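Local coordinates for 450aa long hypothetical fmu protein (PDB 2YXL) that probably methylates cytosine at C5 in RNA, as an S-adenosylmethionine-dependent enzyme of the RsmB/NOP family, and here holds the cofactor analogue sinefungin, at residues 143-146 / 147-151; 37-41 / 42-46; 197-200 / 201-204. All blocks are in the same frame, centred on the assembly; numbering follows the deposited sequence.

Contact 1: residues 143-146 / 147-151; sequences NPKN and ELEEL
Asn146 and Glu150 join the two segments through the backbone, as the loop 143-146 turns directly into the first turn of helix 147-155. Asn146 occupies the N-cap position with extended psi, and its carbonyl oxygen accepts the amide of Glu150: Glu150 N to Asn146 O is 3.0 Å, with 153° at the hydrogen. The next step of the helical ladder follows at once, Leu151 N lying 3.1 Å from Glu147 O. The Asn146 side chain, by contrast, makes no capping bond. Its CG stands beside its own backbone N, anti to the carbonyl carbon, and the amide crosses the stem of Glu149 at an angle, its nitrogen leading, with Asn146 ND2 3.5 Å from Glu149 CG; amide and carboxylate planes are turned 51° apart. The otherwise extended Glu149 chain reaches back past the cap, and its OE1 meets the aliphatic part of the preceding lysine, 3.3 Å from Lys145 CG. Glu150 gets back to the loop differently: a bend at chi2 (80°) brings its carboxylate to the CB-CG side of the proline ring, where Glu150 OE2 lies 3.3 Å from Pro144 CB. On another side of the helix, Leu148 and Leu151 touch Ser159 and Ile162 of helix 159-169. The chemistry is thus that of an exposed helix start held by its backbone, with acidic side chains laid on carbon. Lys145 NZ and Glu149 OE1 are 5.5 Å apart, too far for a salt bridge, so attraction between them would act only at long range. Glu147, Glu149 and Glu150 all sit in the first turn, where their negative charges would probably be eased by the positive end of the helix dipole.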
# COMPACT_ATOMS: atom_id res chain seq x y z
N ASN A 143 9.92 -25.83 -13.90
CA ASN A 143 10.79 -25.81 -15.07
C ASN A 143 10.85 -24.43 -15.74
O ASN A 143 10.06 -24.14 -16.65
CB ASN A 143 10.34 -26.89 -16.06
CG ASN A 143 11.31 -27.08 -17.21
OD1 ASN A 143 12.52 -26.91 -17.06
ND2 ASN A 143 10.78 -27.44 -18.38
N PRO A 144 11.77 -23.55 -15.29
CA PRO A 144 11.99 -22.27 -15.97
C PRO A 144 12.93 -22.43 -17.17
O PRO A 144 14.14 -22.64 -17.00
CB PRO A 144 12.62 -21.38 -14.89
CG PRO A 144 12.83 -22.26 -13.67
CD PRO A 144 12.65 -23.69 -14.11
N LYS A 145 12.36 -22.35 -18.37
CA LYS A 145 13.10 -22.55 -19.62
C LYS A 145 13.68 -21.25 -20.19
O LYS A 145 14.89 -21.14 -20.38
CB LYS A 145 12.21 -23.25 -20.67
CG LYS A 145 10.71 -22.97 -20.50
CD LYS A 145 9.88 -23.46 -21.68
CE LYS A 145 9.61 -22.33 -22.68
NZ LYS A 145 8.64 -22.75 -23.73
N ASN A 146 12.81 -20.27 -20.44
CA ASN A 146 13.19 -19.00 -21.05
C ASN A 146 14.19 -18.21 -20.23
O ASN A 146 14.25 -18.34 -19.00
CB ASN A 146 11.96 -18.13 -21.31
CG ASN A 146 10.96 -18.79 -22.25
OD1 ASN A 146 11.33 -19.42 -23.24
ND2 ASN A 146 9.68 -18.62 -21.95
N GLU A 147 14.96 -17.37 -20.91
CA GLU A 147 15.82 -16.39 -20.25
C GLU A 147 14.93 -15.33 -19.59
O GLU A 147 15.31 -14.73 -18.59
CB GLU A 147 16.76 -15.75 -21.27
CG GLU A 147 18.08 -15.28 -20.70
CD GLU A 147 19.19 -15.22 -21.74
OE1 GLU A 147 19.09 -15.91 -22.77
OE2 GLU A 147 20.18 -14.48 -21.51
N LEU A 148 13.75 -15.12 -20.17
CA LEU A 148 12.73 -14.23 -19.63
C LEU A 148 12.10 -14.82 -18.36
O LEU A 148 11.92 -14.11 -17.37
CB LEU A 148 11.65 -13.94 -20.68
CG LEU A 148 10.45 -13.05 -20.32
CD1 LEU A 148 10.09 -12.16 -21.49
CD2 LEU A 148 9.24 -13.87 -19.88
N GLU A 149 11.76 -16.11 -18.40
CA GLU A 149 11.19 -16.80 -17.25
C GLU A 149 12.18 -16.91 -16.09
O GLU A 149 11.80 -16.81 -14.93
CB GLU A 149 10.66 -18.19 -17.63
CG GLU A 149 9.37 -18.16 -18.45
CD GLU A 149 8.66 -19.50 -18.48
OE1 GLU A 149 9.32 -20.54 -18.70
OE2 GLU A 149 7.42 -19.52 -18.30
N GLU A 150 13.46 -17.10 -16.43
CA GLU A 150 14.53 -17.13 -15.45
C GLU A 150 14.69 -15.77 -14.77
O GLU A 150 14.89 -15.69 -13.55
CB GLU A 150 15.85 -17.55 -16.11
CG GLU A 150 16.87 -18.19 -15.18
CD GLU A 150 16.58 -19.66 -14.91
OE1 GLU A 150 17.40 -20.51 -15.33
OE2 GLU A 150 15.55 -19.97 -14.27
N LEU A 151 14.58 -14.71 -15.57
CA LEU A 151 14.64 -13.33 -15.08
C LEU A 151 13.47 -13.00 -14.15
O LEU A 151 13.67 -12.42 -13.09
CB LEU A 151 14.67 -12.36 -16.26
CG LEU A 151 14.56 -10.85 -16.02
CD1 LEU A 151 15.88 -10.25 -15.57
CD2 LEU A 151 14.06 -10.16 -17.28

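Contact 2: residues 37-41 / 42-46; sequences EAFKK and HDVEE
The imidazole of His42 presents an edge to Ala38, whose carbonyl oxygen lies near the ring plane. His42 ND1 makes a weak hydrogen bond to Ala38 O at 3.4 Å, and the backbone of the same residue makes a second, His42 N to Ala38 O at 3.1 Å, so one oxygen takes two N-H groups of one residue, the ring's only weakly. The first torsion permits this: with chi1 at -77°, CG sits beside the backbone N and ring and amide reach the same acceptor. Outside the segments, Phe117 meets the imidazole with the two ring planes at about 80°, while Arg16 and Glu20 of helix 12-24 also touch His42.

One residue further along, the backbone reverses. Asp43 has left-handed backbone angles, which bring Val44 N to 2.9 Å from Phe39 O in a nearly straight bond (168° at the hydrogen). The same reversal lays the valine against the start of the phenylalanine side chain, Val44 CG2 lying 4.2 Å from Phe39 CB. Both side chains are buried against helix 47-75, Phe39 on Asn50, Leu53 and Thr54, and Val44 on Leu49.

A 6-to-1 backbone bond, a left-handed residue within it and an apolar pair at its ends are the marks of a Schellman motif, though the inner pair, Asp43 N and Lys40 O, is long at 3.6 Å; the motif ends helix 32-41 and turns the chain toward helix 47-75.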
# COMPACT_ATOMS: atom_id res chain seq x y z
N GLU A 37 -9.40 -9.43 8.54
CA GLU A 37 -10.78 -9.93 8.53
C GLU A 37 -10.85 -11.45 8.58
O GLU A 37 -11.58 -12.02 9.39
CB GLU A 37 -11.54 -9.37 7.32
CG GLU A 37 -12.81 -10.13 6.92
CD GLU A 37 -14.07 -9.63 7.60
OE1 GLU A 37 -15.13 -9.60 6.93
OE2 GLU A 37 -14.03 -9.28 8.80
N ALA A 38 -10.06 -12.11 7.72
CA ALA A 38 -10.07 -13.56 7.60
C ALA A 38 -9.52 -14.26 8.84
O ALA A 38 -10.02 -15.30 9.26
CB ALA A 38 -9.29 -14.00 6.36
N PHE A 39 -8.48 -13.66 9.42
CA PHE A 39 -7.81 -14.22 10.60
C PHE A 39 -8.70 -14.16 11.85
O PHE A 39 -8.71 -15.10 12.64
CB PHE A 39 -6.47 -13.52 10.82
CG PHE A 39 -5.37 -13.98 9.89
CD1 PHE A 39 -5.66 -14.58 8.66
CD2 PHE A 39 -4.03 -13.80 10.23
CE1 PHE A 39 -4.65 -15.00 7.80
CE2 PHE A 39 -3.01 -14.21 9.38
CZ PHE A 39 -3.32 -14.81 8.16
N LYS A 40 -9.44 -13.06 12.00
CA LYS A 40 -10.38 -12.89 13.11
C LYS A 40 -11.62 -13.76 12.92
O LYS A 40 -12.23 -14.20 13.90
CB LYS A 40 -10.79 -11.42 13.27
CG LYS A 40 -9.63 -10.46 13.50
CD LYS A 40 -9.05 -10.55 14.91
CE LYS A 40 -7.61 -10.06 14.95
NZ LYS A 40 -7.45 -8.74 14.28
N LYS A 41 -12.00 -13.98 11.66
CA LYS A 41 -13.14 -14.82 11.31
C LYS A 41 -12.86 -16.28 11.68
O LYS A 41 -13.74 -16.97 12.19
CB LYS A 41 -13.43 -14.71 9.81
CG LYS A 41 -14.85 -15.04 9.40
CD LYS A 41 -14.92 -15.28 7.89
CE LYS A 41 -16.35 -15.25 7.36
NZ LYS A 41 -16.79 -13.86 7.04
N HIS A 42 -11.64 -16.73 11.42
CA HIS A 42 -11.25 -18.13 11.63
C HIS A 42 -10.49 -18.38 12.93
O HIS A 42 -9.92 -19.46 13.13
CB HIS A 42 -10.46 -18.65 10.43
CG HIS A 42 -11.32 -18.99 9.25
ND1 HIS A 42 -11.47 -18.14 8.18
CD2 HIS A 42 -12.10 -20.06 9.00
CE1 HIS A 42 -12.30 -18.69 7.30
NE2 HIS A 42 -12.69 -19.86 7.78
N ASP A 43 -10.48 -17.37 13.81
CA ASP A 43 -9.89 -17.46 15.15
C ASP A 43 -8.40 -17.83 15.17
O ASP A 43 -8.00 -18.83 15.77
CB ASP A 43 -10.71 -18.41 16.05
CG ASP A 43 -11.97 -17.76 16.58
OD1 ASP A 43 -13.07 -18.10 16.10
OD2 ASP A 43 -11.86 -16.89 17.48
N VAL A 44 -7.59 -17.01 14.51
CA VAL A 44 -6.14 -17.17 14.57
C VAL A 44 -5.62 -16.33 15.73
O VAL A 44 -5.22 -15.17 15.56
CB VAL A 44 -5.45 -16.77 13.23
CG1 VAL A 44 -3.97 -17.13 13.27
CG2 VAL A 44 -6.13 -17.47 12.06
N GLU A 45 -5.66 -16.92 16.92
CA GLU A 45 -5.26 -16.24 18.15
C GLU A 45 -3.75 -16.37 18.38
O GLU A 45 -3.10 -15.43 18.82
CB GLU A 45 -6.02 -16.80 19.36
CG GLU A 45 -7.55 -16.81 19.22
CD GLU A 45 -8.25 -17.51 20.38
OE1 GLU A 45 -9.08 -18.40 20.13
OE2 GLU A 45 -7.96 -17.16 21.55
N GLU A 46 -3.22 -17.56 18.09
CA GLU A 46 -1.81 -17.89 18.29
C GLU A 46 -0.90 -17.01 17.44
O GLU A 46 -1.13 -16.85 16.24
CB GLU A 46 -1.57 -19.37 17.99
CG GLU A 46 -0.10 -19.81 17.97
CD GLU A 46 0.09 -21.22 17.43
OE1 GLU A 46 -0.79 -21.74 16.71
OE2 GLU A 46 1.15 -21.82 17.73

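Contact 3: residues 197-200 / 201-204; sequences NVEE and VIGE
Val198 and Ile202, one helical turn apart, set their side chains across each other at a slant, Ile202 CD1 resting 3.8 Å from Val198 CG1. The isoleucine reaches back because CG1 lies beside its backbone N (chi1 -69°) and the chain then runs on extended to CD1. That methyl also borders the bent Glu199, at 3.9 Å from Glu199 OE1. Val201 is turned another way and places its CG2 3.5 Å from Asn197 O. Val198, Val201 and Ile202 all touch Leu222 of strand 221-225, so an alanine in place of Ile202 would probably leave a gap beside Val198 CG1 and weaken one of three apolar contacts to Leu222.

Four successive backbone bonds, each spanning four residues, link 201-204 to 197-200, among them Ile202 N to Val198 O at 2.8 Å. Glu200 points elsewhere: its extended chain turns back to the helix start, where Glu200 OE2 accepts Asn197 N at 3.1 Å, the donor approaching nearly along the C-O axis. Its other oxygen forms a long, weak ion pair with Lys240, which Glu204 also touches.

The carboxylate of Glu200 bonding the N-cap amide is one half of a capping box. With Val198, Val201 and Ile202 set on Leu222, it starts a helix packed against strand 221-225 of the antiparallel sheet, as in a ferredoxin-like domain.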
# COMPACT_ATOMS: atom_id res chain seq x y z
N ASN A 197 2.08 11.91 23.11
CA ASN A 197 3.49 12.12 22.76
C ASN A 197 4.21 10.79 22.50
O ASN A 197 3.76 9.73 22.95
CB ASN A 197 4.22 12.97 23.80
CG ASN A 197 4.72 12.16 24.98
OD1 ASN A 197 3.97 11.87 25.91
ND2 ASN A 197 6.00 11.81 24.95
N VAL A 198 5.34 10.87 21.80
CA VAL A 198 6.04 9.69 21.27
C VAL A 198 6.45 8.67 22.34
O VAL A 198 6.10 7.49 22.24
CB VAL A 198 7.26 10.09 20.41
CG1 VAL A 198 7.92 8.87 19.80
CG2 VAL A 198 6.84 11.06 19.31
N GLU A 199 7.20 9.12 23.35
CA GLU A 199 7.72 8.22 24.39
C GLU A 199 6.61 7.48 25.14
O GLU A 199 6.75 6.30 25.45
CB GLU A 199 8.62 8.99 25.38
CG GLU A 199 10.01 9.34 24.84
CD GLU A 199 10.85 8.13 24.47
OE1 GLU A 199 11.50 8.16 23.40
OE2 GLU A 199 10.86 7.13 25.24
N GLU A 200 5.52 8.19 25.43
CA GLU A 200 4.34 7.62 26.06
C GLU A 200 3.78 6.46 25.23
O GLU A 200 3.43 5.41 25.77
CB GLU A 200 3.28 8.71 26.27
CG GLU A 200 1.90 8.23 26.69
CD GLU A 200 0.78 9.14 26.18
OE1 GLU A 200 -0.30 9.16 26.81
OE2 GLU A 200 0.98 9.83 25.16
N VAL A 201 3.71 6.67 23.91
CA VAL A 201 3.25 5.64 22.98
C VAL A 201 4.24 4.46 22.92
O VAL A 201 3.83 3.31 23.01
CB VAL A 201 3.01 6.22 21.56
CG1 VAL A 201 2.80 5.11 20.53
CG2 VAL A 201 1.81 7.16 21.57
N ILE A 202 5.53 4.77 22.79
CA ILE A 202 6.59 3.75 22.79
C ILE A 202 6.49 2.86 24.03
O ILE A 202 6.54 1.63 23.92
CB ILE A 202 8.00 4.39 22.67
CG1 ILE A 202 8.21 4.98 21.28
CG2 ILE A 202 9.10 3.36 22.99
CD1 ILE A 202 9.53 5.72 21.09
N GLY A 203 6.35 3.48 25.20
CA GLY A 203 6.19 2.76 26.47
C GLY A 203 4.98 1.84 26.51
O GLY A 203 5.08 0.71 26.98
N GLU A 204 3.85 2.33 26.01
CA GLU A 204 2.61 1.56 25.95
C GLU A 204 2.73 0.37 24.99
O GLU A 204 2.16 -0.70 25.24
CB GLU A 204 1.43 2.45 25.54
CG GLU A 204 0.05 1.83 25.77
CD GLU A 204 -1.07 2.57 25.05
OE1 GLU A 204 -1.07 3.82 25.05
OE2 GLU A 204 -1.96 1.90 24.48

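In the fold
From the N terminus the three contacts come in series, 2 then 1 then 3, and none nests within or crosses another. Contact 2 closes the end of helix 32-41 and hands the chain to helix 47-75, within the N-terminal helical part. Contact 1 opens helix 147-155 after the loop that follows helix 124-138, at the surface. Contact 3 starts helix 198-207, which lies against strand 221-225. Contacts 1 and 3 lie on opposite sides of the chain's centre, their centres about 49 Å apart; contacts 2 and 3 come closer, about 16 Å between nearest atoms. Each is a helix end, settled locally and away from the cofactor pocket.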